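Local coordinates for lipid-transfer protein (Thermomonospora curvata, PDB 6OK1) that is of unknown function but is a lipid-transfer protein probably built on the thiolase-type fold, at residues Gly14-Ser19 and Ala30-Leu35; Ala149-Met154 and Met255-Tyr260; Ala290-Asp295 and Asn334-Gln339. All blocks are in the same frame, centred on the assembly; numbering follows the deposited sequence. Where two conformers were deposited one is given.

Contact 1. Residues Gly14-Ser19 and Ala30-Leu35; sequences GATEFS and ACEAVL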
# COMPACT_ATOMS: atom_id res chain seq x y z
N GLY A 14 3.09 -15.90 15.40
CA GLY A 14 3.74 -16.95 14.66
C GLY A 14 4.91 -16.39 13.88
O GLY A 14 4.83 -15.29 13.33
N ALA A 15 5.99 -17.15 13.81
CA ALA A 15 7.19 -16.70 13.13
C ALA A 15 7.91 -17.89 12.52
O ALA A 15 7.78 -19.02 12.99
CB ALA A 15 8.12 -15.96 14.09
N THR A 16 8.63 -17.62 11.43
CA THR A 16 9.64 -18.53 10.95
C THR A 16 10.86 -18.35 11.82
O THR A 16 10.92 -17.44 12.66
CB THR A 16 10.01 -18.25 9.48
OG1 THR A 16 10.69 -17.00 9.37
CG2 THR A 16 8.77 -18.23 8.62
N GLU A 17 11.87 -19.19 11.60
CA GLU A 17 13.19 -18.86 12.10
C GLU A 17 13.66 -17.58 11.41
O GLU A 17 13.31 -17.32 10.26
CB GLU A 17 14.17 -20.01 11.87
CG GLU A 17 14.88 -20.01 10.53
CD GLU A 17 13.97 -20.37 9.35
OE1 GLU A 17 12.84 -20.85 9.59
OE2 GLU A 17 14.40 -20.16 8.19
N PHE A 18 14.37 -16.75 12.17
CA PHE A 18 15.03 -15.58 11.63
C PHE A 18 16.47 -15.96 11.31
O PHE A 18 17.19 -16.47 12.18
CB PHE A 18 14.99 -14.43 12.65
CG PHE A 18 13.61 -14.11 13.14
CD1 PHE A 18 12.53 -14.20 12.28
CD2 PHE A 18 13.38 -13.72 14.46
CE1 PHE A 18 11.24 -13.89 12.72
CE2 PHE A 18 12.10 -13.39 14.90
CZ PHE A 18 11.03 -13.48 14.02
N SER A 19 16.90 -15.72 10.07
CA SER A 19 18.21 -16.21 9.66
C SER A 19 18.85 -15.22 8.70
O SER A 19 18.37 -14.10 8.51
CB SER A 19 18.09 -17.60 9.02
OG SER A 19 17.59 -17.49 7.71
N ALA A 30 5.90 -16.09 4.45
CA ALA A 30 4.65 -15.47 4.88
C ALA A 30 3.63 -16.53 5.23
O ALA A 30 2.99 -16.46 6.28
CB ALA A 30 4.10 -14.56 3.79
N CYS A 31 3.50 -17.55 4.38
CA CYS A 31 2.53 -18.60 4.66
C CYS A 31 2.88 -19.36 5.93
O CYS A 31 1.99 -19.67 6.74
CB CYS A 31 2.44 -19.55 3.47
SG CYS A 31 1.70 -18.79 2.04
N GLU A 32 4.16 -19.66 6.14
CA GLU A 32 4.54 -20.36 7.37
C GLU A 32 4.18 -19.54 8.60
O GLU A 32 3.60 -20.07 9.56
CB GLU A 32 6.02 -20.70 7.37
CG GLU A 32 6.40 -21.80 6.41
CD GLU A 32 7.89 -22.10 6.41
OE1 GLU A 32 8.57 -21.80 7.42
OE2 GLU A 32 8.36 -22.65 5.39
N ALA A 33 4.55 -18.26 8.62
CA ALA A 33 4.30 -17.43 9.79
C ALA A 33 2.80 -17.27 10.04
O ALA A 33 2.33 -17.35 11.18
CB ALA A 33 4.97 -16.06 9.60
N VAL A 34 2.03 -17.07 8.97
CA VAL A 34 0.59 -16.87 9.09
C VAL A 34 -0.08 -18.12 9.65
O VAL A 34 -0.88 -18.04 10.58
CB VAL A 34 0.01 -16.49 7.72
CG1 VAL A 34 -1.48 -16.64 7.68
CG2 VAL A 34 0.42 -15.05 7.37
N LEU A 35 0.23 -19.29 9.08
CA LEU A 35 -0.33 -20.53 9.63
C LEU A 35 0.08 -20.75 11.08
O LEU A 35 -0.72 -21.24 11.89
CB LEU A 35 0.08 -21.73 8.76
CG LEU A 35 -0.64 -21.78 7.41
CD1 LEU A 35 -0.10 -22.93 6.56
CD2 LEU A 35 -2.16 -21.94 7.57

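Contact 2. Residues Ala149-Met154 and Met255-Tyr260; sequences AQWVAM and MMTSYY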
# COMPACT_ATOMS: atom_id res chain seq x y z
N ALA A 149 21.48 4.47 7.36
CA ALA A 149 22.39 4.85 8.44
C ALA A 149 22.77 6.32 8.33
O ALA A 149 22.84 7.02 9.34
CB ALA A 149 23.64 3.99 8.40
N GLN A 150 23.05 6.79 7.11
CA GLN A 150 23.42 8.19 6.95
C GLN A 150 22.24 9.09 7.23
O GLN A 150 22.40 10.17 7.83
CB GLN A 150 23.93 8.41 5.53
CG GLN A 150 25.25 7.66 5.23
CD GLN A 150 25.53 7.52 3.75
OE1 GLN A 150 24.67 7.80 2.90
NE2 GLN A 150 26.75 7.05 3.43
N TRP A 151 21.05 8.68 6.81
CA TRP A 151 19.88 9.51 7.07
C TRP A 151 19.67 9.68 8.57
O TRP A 151 19.32 10.78 9.02
CB TRP A 151 18.62 8.92 6.39
CG TRP A 151 18.75 8.84 4.93
CD1 TRP A 151 19.48 9.65 4.14
CD2 TRP A 151 18.18 7.84 4.06
NE1 TRP A 151 19.41 9.23 2.83
CE2 TRP A 151 18.61 8.13 2.76
CE3 TRP A 151 17.34 6.74 4.27
CZ2 TRP A 151 18.25 7.36 1.66
CZ3 TRP A 151 16.96 5.97 3.19
CH2 TRP A 151 17.43 6.28 1.90
N VAL A 152 19.88 8.62 9.35
CA VAL A 152 19.73 8.66 10.80
C VAL A 152 20.87 9.47 11.41
O VAL A 152 20.68 10.22 12.37
CB VAL A 152 19.67 7.24 11.38
CG1 VAL A 152 19.77 7.26 12.92
CG2 VAL A 152 18.37 6.52 10.95
N ALA A 153 22.07 9.31 10.86
CA ALA A 153 23.24 9.99 11.41
C ALA A 153 23.08 11.49 11.39
O ALA A 153 23.55 12.18 12.31
CB ALA A 153 24.48 9.58 10.65
N MET A 154 22.37 12.03 10.39
CA MET A 154 22.16 13.46 10.32
C MET A 154 21.37 13.98 11.52
O MET A 154 21.69 15.05 12.07
CB MET A 154 21.45 13.82 9.01
CG MET A 154 21.50 15.30 8.68
SD MET A 154 23.12 15.90 8.22
CE MET A 154 23.19 15.33 6.52
N MET A 255 10.45 11.12 4.20
CA MET A 255 10.82 9.71 4.38
C MET A 255 12.28 9.66 4.81
O MET A 255 13.19 9.78 3.97
CB MET A 255 10.61 8.94 3.09
CG MET A 255 11.02 7.47 3.18
SD MET A 255 9.74 6.48 3.94
CE MET A 255 8.75 6.17 2.46
N MET A 256 12.50 9.53 6.11
CA MET A 256 13.77 9.42 6.80
C MET A 256 14.58 10.70 6.83
O MET A 256 15.64 10.71 7.45
CB MET A 256 14.66 8.31 6.21
CG MET A 256 14.03 6.95 6.35
SD MET A 256 13.87 6.49 8.08
CE MET A 256 15.59 6.29 8.54
N THR A 257 14.10 11.78 6.23
CA THR A 257 14.94 12.96 6.01
C THR A 257 14.19 14.26 6.33
O THR A 257 14.32 15.26 5.60
CB THR A 257 15.46 13.00 4.58
OG1 THR A 257 14.39 13.00 3.64
CG2 THR A 257 16.35 11.80 4.31
N SER A 258 13.44 14.28 7.44
CA SER A 258 12.70 15.48 7.86
C SER A 258 13.66 16.47 8.53
O SER A 258 13.65 16.69 9.74
CB SER A 258 11.55 15.13 8.79
OG SER A 258 10.74 14.10 8.22
N TYR A 259 14.46 17.10 7.68
CA TYR A 259 15.59 17.92 8.09
C TYR A 259 15.28 19.41 8.07
O TYR A 259 16.19 20.23 8.28
CB TYR A 259 16.77 17.67 7.14
CG TYR A 259 17.35 16.27 7.11
CD1 TYR A 259 17.35 15.44 8.22
CD2 TYR A 259 17.92 15.80 5.95
CE1 TYR A 259 17.91 14.17 8.16
CE2 TYR A 259 18.47 14.53 5.88
CZ TYR A 259 18.46 13.72 6.98
OH TYR A 259 19.03 12.49 6.88
N TYR A 260 14.03 19.78 7.81
CA TYR A 260 13.68 21.15 7.47
C TYR A 260 12.74 21.77 8.49
O TYR A 260 12.32 22.93 8.33
CB TYR A 260 13.07 21.18 6.06
CG TYR A 260 13.87 20.34 5.08
CD1 TYR A 260 14.99 20.85 4.45
CD2 TYR A 260 13.51 19.01 4.81
CE1 TYR A 260 15.73 20.08 3.56
CE2 TYR A 260 14.25 18.23 3.96
CZ TYR A 260 15.36 18.77 3.33
OH TYR A 260 16.12 18.05 2.44

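Contact 3. Residues Ala290-Asp295 and Asn334-Gln339; sequences AAILYD and NTHGGQ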
# COMPACT_ATOMS: atom_id res chain seq x y z
N ALA A 290 6.89 -1.94 30.49
CA ALA A 290 7.98 -2.35 29.61
C ALA A 290 7.82 -1.61 28.29
O ALA A 290 6.71 -1.19 27.95
CB ALA A 290 7.97 -3.86 29.39
N ALA A 291 8.92 -1.47 27.55
CA ALA A 291 8.85 -0.83 26.23
C ALA A 291 9.63 -1.61 25.18
O ALA A 291 10.75 -2.05 25.42
CB ALA A 291 9.40 0.60 26.28
N ILE A 292 9.03 -1.73 24.00
CA ILE A 292 9.70 -2.29 22.84
C ILE A 292 9.90 -1.10 21.90
O ILE A 292 8.95 -0.64 21.28
CB ILE A 292 8.87 -3.41 22.18
CG1 ILE A 292 8.55 -4.55 23.17
CG2 ILE A 292 9.59 -3.92 20.90
CD1 ILE A 292 9.74 -5.25 23.77
N LEU A 293 11.13 -0.57 21.87
CA LEU A 293 11.44 0.69 21.19
C LEU A 293 12.25 0.38 19.93
O LEU A 293 13.35 -0.18 20.01
CB LEU A 293 12.19 1.65 22.11
CG LEU A 293 11.39 2.07 23.35
CD1 LEU A 293 12.23 3.06 24.18
CD2 LEU A 293 10.02 2.66 22.97
N TYR A 294 11.67 0.72 18.78
CA TYR A 294 12.26 0.41 17.48
C TYR A 294 13.70 0.90 17.41
O TYR A 294 13.99 2.08 17.68
CB TYR A 294 11.43 1.05 16.39
CG TYR A 294 11.57 0.47 15.00
CD1 TYR A 294 12.61 0.85 14.16
CD2 TYR A 294 10.61 -0.39 14.50
CE1 TYR A 294 12.68 0.36 12.85
CE2 TYR A 294 10.66 -0.88 13.22
CZ TYR A 294 11.69 -0.50 12.39
OH TYR A 294 11.73 -1.00 11.11
N ASP A 295 14.58 0.01 16.98
CA ASP A 295 16.00 0.18 17.22
C ASP A 295 16.81 -0.41 16.07
O ASP A 295 17.83 -1.06 16.29
CB ASP A 295 16.40 -0.48 18.53
CG ASP A 295 16.19 -1.97 18.50
OD1 ASP A 295 15.17 -2.40 17.93
OD2 ASP A 295 17.04 -2.70 19.06
N ASN A 334 13.16 -3.83 25.18
CA ASN A 334 13.67 -4.70 24.12
C ASN A 334 14.18 -6.01 24.71
O ASN A 334 15.30 -6.46 24.43
CB ASN A 334 14.74 -3.98 23.31
CG ASN A 334 14.16 -2.85 22.46
OD1 ASN A 334 12.94 -2.75 22.33
ND2 ASN A 334 15.01 -2.03 21.87
N THR A 335 13.31 -6.65 25.50
CA THR A 335 13.62 -7.89 26.19
C THR A 335 13.90 -9.06 25.24
O THR A 335 14.45 -10.07 25.68
CB THR A 335 12.47 -8.23 27.14
OG1 THR A 335 11.21 -7.95 26.51
CG2 THR A 335 12.58 -7.35 28.38
N HIS A 336 13.53 -8.96 23.97
CA HIS A 336 13.91 -9.94 22.96
C HIS A 336 15.28 -9.66 22.34
O HIS A 336 15.82 -10.52 21.64
CB HIS A 336 12.86 -9.99 21.83
CG HIS A 336 12.65 -8.68 21.13
ND1 HIS A 336 12.59 -7.47 21.78
CD2 HIS A 336 12.47 -8.41 19.81
CE1 HIS A 336 12.39 -6.51 20.90
NE2 HIS A 336 12.31 -7.05 19.70
N GLY A 337 15.82 -8.47 22.54
CA GLY A 337 17.06 -8.06 21.91
C GLY A 337 16.89 -6.99 20.85
O GLY A 337 17.90 -6.49 20.34
N GLY A 338 15.66 -6.63 20.52
CA GLY A 338 15.40 -5.57 19.55
C GLY A 338 15.62 -5.99 18.11
O GLY A 338 15.93 -7.14 17.78
N GLN A 339 15.44 -5.01 17.21
CA GLN A 339 15.82 -5.23 15.82
C GLN A 339 17.32 -5.45 15.74
O GLN A 339 17.80 -6.16 14.85
CB GLN A 339 15.43 -4.03 14.95
CG GLN A 339 13.96 -3.68 15.02
CD GLN A 339 13.09 -4.77 14.47
OE1 GLN A 339 13.02 -4.96 13.26
NE2 GLN A 339 12.42 -5.50 15.36

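Contact 1. Residues Gly14-Ser19 and Ala30-Leu35
A β-α step of the thiolase-type fold is packed here, where G14 and A15 at the end of strand 8-15, and T16 just beyond it, meet E32 and A33 of helix 26-40. The helix leads through a β-α-β crossover to strand 50-54, parallel to 8-15 but not its neighbour in the sheet. Small residues suit this narrow seam. G14, without a side chain, allows A33 O to sit 3.8 Å from G14 CA, and the methyl of A33 fits against the strand, its CB 4.2 Å from A15 CA. T16 CG2 lies anti to its own carbonyl carbon and meets E32, 3.9 Å from E32 CB, the two side chains crossing at about a right angle. A chi1 of 68° sets T16 OG1 between its backbone N and carbonyl carbon, from where it donates to E17 O at 2.8 Å, above that carbonyl's plane; G221 N of the neighbouring strand is a second partner. Threonine thus turns its methyl to the helix and its hydroxyl to the backbone. The carboxylate of E32 is held chiefly by R24, which also forms a salt bridge with E17 and probably offsets the repulsion between E17 OE1 and E32 OE1, 4.9 Å apart. Another subunit packs on the helix at C31, E32 and L35. T16 CG2 lies in van der Waals contact with E32 OE1, the oxygen that R24 grips, at 3.8 Å.

Contact 2. Residues Ala149-Met154 and Met255-Tyr260
In this thiolase-type fold, a buried helix-to-loop interface joins W151, V152 and M154 of helix 148-163 to M256, T257 and Y259, in the loop between strand 240-248 and helix 268-281. It brings the N-terminal and C-terminal family regions together, and aromatic rings do most of the work. Y259 reaches across to the helix backbone: its OH donates a hydrogen bond of 2.8 Å to W151 O, lying in the carbonyl plane on a lone pair at a C=O...O angle of 107°. Tyrosine suits the place, because its ring packs between apolar groups while its hydroxyl engages a main-chain oxygen. That ring is held from two sides. T257 CA lies over the centre of one face, and on the opposite face M154 makes a CH-π contact, with CG 4.0 Å from the ring centroid. CG stands there because it is anti to the backbone N of M154 (chi1 -166°); the chain then bends, so that SD sits above the same ring at 5.4 Å from its centroid, a more distant Met-aromatic contact. F155 adds another ring against Y259. The W151 indole receives T257 CG2 over one face, 4.0 Å from the centroid of the five-membered ring, while L145 O accepts a hydrogen bond from its NE1. M256 approaches the benzene part of the indole with CB, 3.7 Å from W151 CE3. Two bends in its flexible thioether chain carry CE onward to V152 CG2, also 3.7 Å away. One polar atom goes without a partner: M256 O is buried with none in the model, 3.6 Å from W151 CB.

Contact 3. Residues Ala290-Asp295 and Asn334-Gln339
N334 lays its side-chain amide against the backbone of L293 like the next residue of a neighbouring strand. N334 OD1 accepts from L293 N at 2.9 Å, the donor tilted 20° from the carbonyl plane, while N334 ND2 donates to L293 O at 3.1 Å, almost within the amide plane. Both ends of the amide are thus used and its rotation is fixed; D177 is a further partner of ND2. A third bond, N334 N to A291 O at 3.0 Å, prolongs the ladder through the backbone. Asparagine is short enough to do this from the start of a type I turn. D295 points at N334 from the opposite direction, its carboxylate 42° from the amide plane, but its firm bond is to the backbone: Q339 N reaches D295 OD1 on the syn side at 2.7 Å. Having no CB, G338 lets D295 OD2 come to 3.3 Å from its CA. I292 and H336 cross obliquely, CG2 of the isoleucine 3.8 Å from CE1 of the imidazole. Helix 348-359 packs on I292 and H336, helix 301-307 on L293 and D295, and strand 371-375 pairs in parallel with strand 290-292.

In the fold
Contacts 1 and 3 reach the same mixed sheet at different strands: 8-15 lies within it, whereas 290-292 is outermost within the chain. Their centres are about 19 Å apart. Contact 2 instead joins a helix to a loop, and lies across the chain's centre from contact 1. Contact 3 is fully buried, its centre about 8 Å from the chain's centre, touched by no other chain, and is the most polar, with four hydrogen bonds joining its segments. Contact 2 is buried too, although farther out and bordered, like contact 1, by another subunit; aromatic and thioether packing dominates around one hydrogen bond. Contact 1 is partly buried, and only van der Waals packing links its segments, while R24 binds the charges at its margin.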